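Local coordinates for protein endoglucanase (Ruminococcus champanellensis, PDB 6WQV) that probably cleaves internal beta-1,4 linkages of cellulose and related plant polysaccharides as a broad-specificity family 5 endoglucanase, and binds cellotriose, at residues S242-N247 with Q267-E272; N306-A311 with I316-W321. All coordinates share one frame; numbering follows the deposited sequence.

Contact 1: S242-N247 with Q267-E272; sequences SYSPYN and QWTLQE. With GLC (alpha-D-glucopyranose), chain E.
Thr269 sets its methyl group against two serine hydroxyls of the 242-247 loop, and this meeting is nearly the whole of the contact. CG2 lies 3.6 Å from Ser244 OG and 3.8 Å from Ser242 OG, so one methyl serves both, at van der Waals range. The rotation of the threonine puts it there: CG2 is anti to the backbone N and reaches toward the loop, whereas OG1 (chi1 -65°) stays beside its own helix and bonds to the carbonyl of Gln265 one turn earlier. The helix thus offers carbon, not a hydroxyl, to the loop.

The two serines, both pointing toward the helix, satisfy each other. Ser242 OG and Ser244 OG are hydrogen-bonded at 2.7 Å, and either may be the donor. The different torsions, Ser242 OG anti to its N (-167°) and Ser244 OG anti to its carbonyl carbon (-51°), swing the hydroxyls together across the intervening residue. Leu270, next along the helix, packs on Tyr307 and Ile310 of helix 297-313.

Tyr243, at the centre of an inverse gamma turn, is turned away from the helix and toward the sugar. Its ring meets the glucose obliquely, with Tyr243 CE1 3.6 Å from GLC O1 and Tyr243 OH 3.5 Å from GLC C5; the hydroxyl is hydrogen-bonded to Gln288. After Ser244 a cis peptide leads into Pro245, which occupies the N-cap position of the short helix that follows. The loop continues from strand 236-241 and rests on helix 263-278, an arrangement belonging to the catalytic face of a TIM barrel, where loops after the strands line the glycan pocket, as in other family 5 glycosidases.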
loop_
_atom_site.group_PDB
_atom_site.type_symbol
_atom_site.label_atom_id
_atom_site.label_comp_id
_atom_site.label_asym_id
_atom_site.label_seq_id
_atom_site.Cartn_x
_atom_site.Cartn_y
_atom_site.Cartn_z
ATOM N N SER A 242 5.616 4.854 -6.300
ATOM C CA SER A 242 6.445 5.464 -7.341
ATOM C C SER A 242 5.985 5.018 -8.728
ATOM O O SER A 242 6.542 4.099 -9.334
ATOM C CB SER A 242 7.938 5.200 -7.097
ATOM O OG SER A 242 8.753 6.014 -7.921
ATOM N N TYR A 243 4.966 5.704 -9.239
ATOM C CA TYR A 243 4.458 5.468 -10.590
ATOM C C TYR A 243 5.295 6.321 -11.532
ATOM O O TYR A 243 4.910 7.420 -11.938
ATOM C CB TYR A 243 2.988 5.843 -10.673
ATOM C CG TYR A 243 2.043 4.968 -9.899
ATOM C CD1 TYR A 243 1.842 5.151 -8.540
ATOM C CD2 TYR A 243 1.304 3.987 -10.539
ATOM C CE1 TYR A 243 0.942 4.365 -7.833
ATOM C CE2 TYR A 243 0.404 3.201 -9.844
ATOM C CZ TYR A 243 0.235 3.382 -8.494
ATOM O OH TYR A 243 -0.661 2.595 -7.814
ATOM N N SER A 244 6.465 5.794 -11.889
ATOM C CA SER A 244 7.502 6.576 -12.529
ATOM C C SER A 244 7.948 5.913 -13.823
ATOM O O SER A 244 8.085 4.681 -13.874
ATOM C CB SER A 244 8.707 6.686 -11.584
ATOM O OG SER A 244 8.305 7.119 -10.293
ATOM N N PRO A 245 8.200 6.697 -14.884
ATOM C CA PRO A 245 8.012 8.159 -14.950
ATOM C C PRO A 245 6.538 8.546 -15.047
ATOM O O PRO A 245 5.768 7.849 -15.700
ATOM C CB PRO A 245 8.772 8.554 -16.213
ATOM C CG PRO A 245 8.717 7.342 -17.081
ATOM C CD PRO A 245 8.794 6.166 -16.125
ATOM N N TYR A 246 6.168 9.671 -14.428
ATOM C CA TYR A 246 4.758 10.007 -14.239
ATOM C C TYR A 246 3.983 10.046 -15.553
ATOM O O TYR A 246 2.897 9.462 -15.663
ATOM C CB TYR A 246 4.628 11.348 -13.505
ATOM C CG TYR A 246 3.210 11.884 -13.510
ATOM C CD1 TYR A 246 2.247 11.335 -12.682
ATOM C CD2 TYR A 246 2.835 12.923 -14.353
ATOM C CE1 TYR A 246 0.946 11.801 -12.684
ATOM C CE2 TYR A 246 1.528 13.401 -14.364
ATOM C CZ TYR A 246 0.588 12.834 -13.527
ATOM O OH TYR A 246 -0.712 13.286 -13.518
ATOM N N ASN A 247 4.488 10.767 -16.552
ATOM C CA ASN A 247 3.690 10.957 -17.760
ATOM C C ASN A 247 3.363 9.629 -18.429
ATOM O O ASN A 247 2.241 9.426 -18.909
ATOM C CB ASN A 247 4.395 11.905 -18.726
ATOM C CG ASN A 247 4.254 13.352 -18.310
ATOM O OD1 ASN A 247 3.248 13.739 -17.714
ATOM N ND2 ASN A 247 5.267 14.156 -18.603
ATOM N N GLN A 267 16.420 5.250 -13.429
ATOM C CA GLN A 267 17.519 4.968 -12.513
ATOM C C GLN A 267 17.652 6.076 -11.476
ATOM O O GLN A 267 17.846 5.801 -10.285
ATOM C CB GLN A 267 18.818 4.791 -13.297
ATOM C CG GLN A 267 20.040 4.504 -12.438
ATOM C CD GLN A 267 20.701 5.760 -11.902
ATOM O OE1 GLN A 267 20.684 6.812 -12.546
ATOM N NE2 GLN A 267 21.303 5.655 -10.724
ATOM N N TRP A 268 17.539 7.332 -11.908
ATOM C CA TRP A 268 17.669 8.443 -10.970
ATOM C C TRP A 268 16.558 8.402 -9.933
ATOM O O TRP A 268 16.805 8.557 -8.732
ATOM C CB TRP A 268 17.630 9.770 -11.723
ATOM C CG TRP A 268 17.829 10.957 -10.831
ATOM C CD1 TRP A 268 19.019 11.546 -10.515
ATOM C CD2 TRP A 268 16.816 11.697 -10.130
ATOM N NE1 TRP A 268 18.813 12.605 -9.665
ATOM C CE2 TRP A 268 17.471 12.720 -9.414
ATOM C CE3 TRP A 268 15.424 11.594 -10.039
ATOM C CZ2 TRP A 268 16.782 13.634 -8.617
ATOM C CZ3 TRP A 268 14.742 12.507 -9.248
ATOM C CH2 TRP A 268 15.422 13.511 -8.549
ATOM N N THR A 269 15.319 8.194 -10.383
ATOM C CA THR A 269 14.181 8.179 -9.472
ATOM C C THR A 269 14.322 7.082 -8.427
ATOM O O THR A 269 14.112 7.319 -7.232
ATOM C CB THR A 269 12.897 8.015 -10.289
ATOM O OG1 THR A 269 12.724 9.176 -11.113
ATOM C CG2 THR A 269 11.695 7.824 -9.381
ATOM N N LEU A 270 14.681 5.869 -8.853
ATOM C CA LEU A 270 14.787 4.767 -7.905
ATOM C C LEU A 270 15.997 4.938 -6.999
ATOM O O LEU A 270 15.934 4.622 -5.805
ATOM C CB LEU A 270 14.804 3.431 -8.653
ATOM C CG LEU A 270 13.503 3.162 -9.414
ATOM C CD1 LEU A 270 13.599 1.908 -10.266
ATOM C CD2 LEU A 270 12.308 3.044 -8.464
ATOM N N GLN A 271 17.101 5.456 -7.542
ATOM C CA GLN A 271 18.268 5.756 -6.719
ATOM C C GLN A 271 17.935 6.766 -5.628
ATOM O O GLN A 271 18.496 6.696 -4.527
ATOM C CB GLN A 271 19.397 6.285 -7.605
ATOM C CG GLN A 271 20.672 6.651 -6.878
ATOM C CD GLN A 271 21.753 7.170 -7.821
ATOM O OE1 GLN A 271 22.772 6.511 -8.034
ATOM N NE2 GLN A 271 21.532 8.351 -8.391
ATOM N N GLU A 272 17.020 7.701 -5.904
ATOM C CA GLU A 272 16.650 8.683 -4.886
ATOM C C GLU A 272 15.939 8.016 -3.712
ATOM O O GLU A 272 16.137 8.411 -2.555
ATOM C CB GLU A 272 15.755 9.763 -5.493
ATOM C CG GLU A 272 16.483 10.758 -6.366
ATOM C CD GLU A 272 17.495 11.571 -5.594
ATOM O OE1 GLU A 272 17.077 12.412 -4.771
ATOM O OE2 GLU A 272 18.710 11.360 -5.801
HETATM C C1 GLC E . -2.297 5.812 -5.094
HETATM C C2 GLC E . -3.473 5.129 -4.421
HETATM C C3 GLC E . -4.302 4.188 -5.185
HETATM C C4 GLC E . -4.603 4.738 -6.559
HETATM C C5 GLC E . -3.275 4.913 -7.256
HETATM C C6 GLC E . -3.373 5.251 -8.734
HETATM O O1 GLC E . -1.080 5.197 -4.994
HETATM O O2 GLC E . -2.968 4.542 -3.183
HETATM O O3 GLC E . -5.556 4.007 -4.428
HETATM O O4 GLC E . -5.467 3.829 -7.249
HETATM O O5 GLC E . -2.530 6.010 -6.590
HETATM O O6 GLC E . -3.980 6.453 -8.933
#

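Contact 2: N306-A311 with I316-W321; sequences NYLRIA and IRCIWW. With GLC (alpha-D-glucopyranose), chain E; BGC (beta-D-glucopyranose), chain B.
Ala311 and Cys318 make the tightest apolar meeting between helix 306-311 and the strand, with Ala311 CB 3.4 Å from Cys318 SG. Cys318 SG, turned by chi1 of -60° away from its own carbonyl carbon, also comes to the edge of the Tyr307 ring, in its plane, 3.8 Å from Tyr307 CE1, as a sulfur-aromatic contact. Leu308 CD1 packs on Cys318 CB from the same helix. Tyr307 itself stacks on Phe289, and its hydroxyl bonds to the carbonyl of Ser242.

One backbone bond joins the segments: Ile316 N donates to Ala311 O at 2.9 Å, approaching from above the carbonyl plane. It lies where the chain turns from helix into strand, completing the last beta-alpha-beta unit of the barrel, strand 284-289, helix 297-313, strand 318-322. The local axes run nearly antiparallel, at 155° and 10.5 Å apart.

Sugar contacts gather at the far end of the strand. Trp321 lays one face against the glucose, with GLC C3 3.7 Å above the plane toward the rim, while Trp321 NE1 donates to BGC O2 at 3.1 Å. With an alanine here, the glucose would probably lose the aromatic face it lies against, and BGC O2 this N-H donor. Glu331, Asn31 and Asn323 also bond to BGC.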
loop_
_atom_site.group_PDB
_atom_site.type_symbol
_atom_site.label_atom_id
_atom_site.label_comp_id
_atom_site.label_asym_id
_atom_site.label_seq_id
_atom_site.Cartn_x
_atom_site.Cartn_y
_atom_site.Cartn_z
ATOM N N ASN A 306 13.068 -2.964 -16.805
ATOM C CA ASN A 306 14.072 -2.083 -16.220
ATOM C C ASN A 306 13.670 -1.621 -14.826
ATOM O O ASN A 306 14.531 -1.486 -13.949
ATOM C CB ASN A 306 14.330 -0.908 -17.154
ATOM C CG ASN A 306 15.240 -1.281 -18.288
ATOM O OD1 ASN A 306 16.454 -1.377 -18.109
ATOM N ND2 ASN A 306 14.663 -1.531 -19.462
ATOM N N TYR A 307 12.378 -1.366 -14.597
ATOM C CA TYR A 307 11.932 -0.967 -13.262
ATOM C C TYR A 307 12.340 -2.012 -12.225
ATOM O O TYR A 307 12.992 -1.693 -11.221
ATOM C CB TYR A 307 10.414 -0.734 -13.268
ATOM C CG TYR A 307 9.882 0.059 -12.078
ATOM C CD1 TYR A 307 9.949 -0.465 -10.800
ATOM C CD2 TYR A 307 9.320 1.316 -12.244
ATOM C CE1 TYR A 307 9.477 0.242 -9.720
ATOM C CE2 TYR A 307 8.846 2.032 -11.167
ATOM C CZ TYR A 307 8.931 1.489 -9.909
ATOM O OH TYR A 307 8.459 2.176 -8.819
ATOM N N LEU A 308 11.998 -3.281 -12.465
ATOM C CA LEU A 308 12.303 -4.323 -11.491
ATOM C C LEU A 308 13.802 -4.575 -11.390
ATOM O O LEU A 308 14.317 -4.828 -10.289
ATOM C CB LEU A 308 11.557 -5.607 -11.836
ATOM C CG LEU A 308 10.119 -5.729 -11.347
ATOM C CD1 LEU A 308 10.043 -5.767 -9.817
ATOM C CD2 LEU A 308 9.239 -4.614 -11.868
ATOM N N ARG A 309 14.523 -4.522 -12.517
ATOM C CA ARG A 309 15.968 -4.722 -12.484
ATOM C C ARG A 309 16.637 -3.648 -11.639
ATOM O O ARG A 309 17.473 -3.945 -10.777
ATOM C CB ARG A 309 16.549 -4.723 -13.905
ATOM C CG ARG A 309 18.074 -4.923 -13.985
ATOM C CD ARG A 309 18.665 -4.756 -15.397
ATOM N NE ARG A 309 18.341 -3.452 -15.962
ATOM C CZ ARG A 309 18.981 -2.330 -15.654
ATOM N NH1 ARG A 309 19.988 -2.355 -14.793
ATOM N NH2 ARG A 309 18.608 -1.183 -16.208
ATOM N N ILE A 310 16.278 -2.389 -11.876
ATOM C CA ILE A 310 16.895 -1.298 -11.128
ATOM C C ILE A 310 16.485 -1.354 -9.660
ATOM O O ILE A 310 17.329 -1.203 -8.764
ATOM C CB ILE A 310 16.553 0.055 -11.777
ATOM C CG1 ILE A 310 17.144 0.146 -13.186
ATOM C CG2 ILE A 310 17.098 1.190 -10.928
ATOM C CD1 ILE A 310 16.583 1.296 -14.014
ATOM N N ALA A 311 15.198 -1.574 -9.383
ATOM C CA ALA A 311 14.752 -1.653 -7.995
ATOM C C ALA A 311 15.504 -2.750 -7.250
ATOM O O ALA A 311 16.006 -2.529 -6.143
ATOM C CB ALA A 311 13.236 -1.858 -7.928
ATOM N N ILE A 316 15.307 -2.903 -3.315
ATOM C CA ILE A 316 13.988 -2.337 -3.037
ATOM C C ILE A 316 12.930 -3.258 -3.637
ATOM O O ILE A 316 12.869 -3.421 -4.861
ATOM C CB ILE A 316 13.828 -0.920 -3.599
ATOM C CG1 ILE A 316 14.861 0.022 -2.985
ATOM C CG2 ILE A 316 12.420 -0.413 -3.310
ATOM C CD1 ILE A 316 14.901 1.382 -3.631
ATOM N N ARG A 317 12.090 -3.837 -2.777
ATOM C CA ARG A 317 10.987 -4.665 -3.246
ATOM C C ARG A 317 9.880 -3.790 -3.812
ATOM O O ARG A 317 9.675 -2.648 -3.379
ATOM C CB ARG A 317 10.394 -5.466 -2.087
ATOM C CG ARG A 317 11.332 -6.397 -1.359
ATOM C CD ARG A 317 11.790 -7.533 -2.241
ATOM N NE ARG A 317 12.989 -7.143 -2.966
ATOM C CZ ARG A 317 14.214 -7.154 -2.448
ATOM N NH1 ARG A 317 14.414 -7.540 -1.197
ATOM N NH2 ARG A 317 15.237 -6.766 -3.190
ATOM N N CYS A 318 9.133 -4.348 -4.773
ATOM C CA CYS A 318 8.089 -3.625 -5.492
ATOM C C CYS A 318 6.770 -4.383 -5.460
ATOM O O CYS A 318 6.755 -5.617 -5.522
ATOM C CB CYS A 318 8.502 -3.440 -6.960
ATOM S SG CYS A 318 10.033 -2.502 -7.180
ATOM N N ILE A 319 5.660 -3.635 -5.414
ATOM C CA ILE A 319 4.309 -4.199 -5.334
ATOM C C ILE A 319 3.439 -3.548 -6.409
ATOM O O ILE A 319 3.129 -2.356 -6.333
ATOM C CB ILE A 319 3.687 -4.017 -3.936
ATOM C CG1 ILE A 319 4.653 -4.483 -2.846
ATOM C CG2 ILE A 319 2.374 -4.781 -3.841
ATOM C CD1 ILE A 319 4.046 -4.523 -1.437
ATOM N N TRP A 320 3.012 -4.350 -7.390
ATOM C CA TRP A 320 2.214 -3.844 -8.506
ATOM C C TRP A 320 0.816 -3.452 -8.030
ATOM O O TRP A 320 0.195 -4.164 -7.240
ATOM C CB TRP A 320 2.103 -4.926 -9.610
ATOM C CG TRP A 320 1.247 -4.481 -10.780
ATOM C CD1 TRP A 320 -0.115 -4.548 -10.882
ATOM C CD2 TRP A 320 1.705 -3.864 -11.989
ATOM N NE1 TRP A 320 -0.533 -4.000 -12.075
ATOM C CE2 TRP A 320 0.565 -3.590 -12.779
ATOM C CE3 TRP A 320 2.965 -3.532 -12.483
ATOM C CZ2 TRP A 320 0.659 -2.984 -14.027
ATOM C CZ3 TRP A 320 3.057 -2.939 -13.722
ATOM C CH2 TRP A 320 1.909 -2.671 -14.482
ATOM N N TRP A 321 0.298 -2.335 -8.540
ATOM C CA TRP A 321 -1.067 -1.899 -8.250
ATOM C C TRP A 321 -2.011 -2.483 -9.303
ATOM O O TRP A 321 -1.997 -2.043 -10.453
ATOM C CB TRP A 321 -1.154 -0.375 -8.247
ATOM C CG TRP A 321 -2.539 0.127 -8.041
ATOM C CD1 TRP A 321 -3.370 0.679 -8.972
ATOM C CD2 TRP A 321 -3.269 0.117 -6.813
ATOM N NE1 TRP A 321 -4.575 1.006 -8.403
ATOM C CE2 TRP A 321 -4.540 0.676 -7.073
ATOM C CE3 TRP A 321 -2.977 -0.306 -5.513
ATOM C CZ2 TRP A 321 -5.506 0.809 -6.089
ATOM C CZ3 TRP A 321 -3.936 -0.167 -4.535
ATOM C CH2 TRP A 321 -5.187 0.392 -4.821
HETATM C C1 GLC E . -2.297 5.812 -5.094
HETATM C C2 GLC E . -3.473 5.129 -4.421
HETATM C C3 GLC E . -4.302 4.188 -5.185
HETATM C C4 GLC E . -4.603 4.738 -6.559
HETATM C C5 GLC E . -3.275 4.913 -7.256
HETATM C C6 GLC E . -3.373 5.251 -8.734
HETATM O O1 GLC E . -1.080 5.197 -4.994
HETATM O O2 GLC E . -2.968 4.542 -3.183
HETATM O O3 GLC E . -5.556 4.007 -4.428
HETATM O O4 GLC E . -5.467 3.829 -7.249
HETATM O O5 GLC E . -2.530 6.010 -6.590
HETATM O O6 GLC E . -3.980 6.453 -8.933
HETATM C C2 BGC B . -7.140 3.613 -8.905
HETATM C C3 BGC B . -8.310 4.300 -9.532
HETATM C C4 BGC B . -9.282 4.828 -8.508
HETATM C C5 BGC B . -8.590 5.723 -7.503
HETATM C C6 BGC B . -9.434 6.172 -6.352
HETATM C C1 BGC B . -6.438 4.513 -7.898
HETATM O O2 BGC B . -6.192 3.199 -9.920
HETATM O O3 BGC B . -8.992 3.345 -10.420
HETATM O O4 BGC B . -10.291 5.680 -9.168
HETATM O O5 BGC B . -7.441 4.990 -6.903
HETATM O O6 BGC B . -8.729 7.162 -5.595
#

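Contact 2 is buried in the layer between barrel strand and covering helix, whereas contact 1 is only partly buried and lies nearer the periphery, its centre about 17 Å from the centre of the chain against about 14 Å. Their chemistry follows: a small contact of paired hydroxyls and one methyl in the first, a larger apolar patch around a sulfur in the second. The two are neighbours, their centres about 10 Å apart, and helices 263-278 and 297-313 meet between them. On the pocket side Tyr243 OH packs against Trp321 CB. Both segments 242-247 and 316-321 send an aromatic residue to the same glucose.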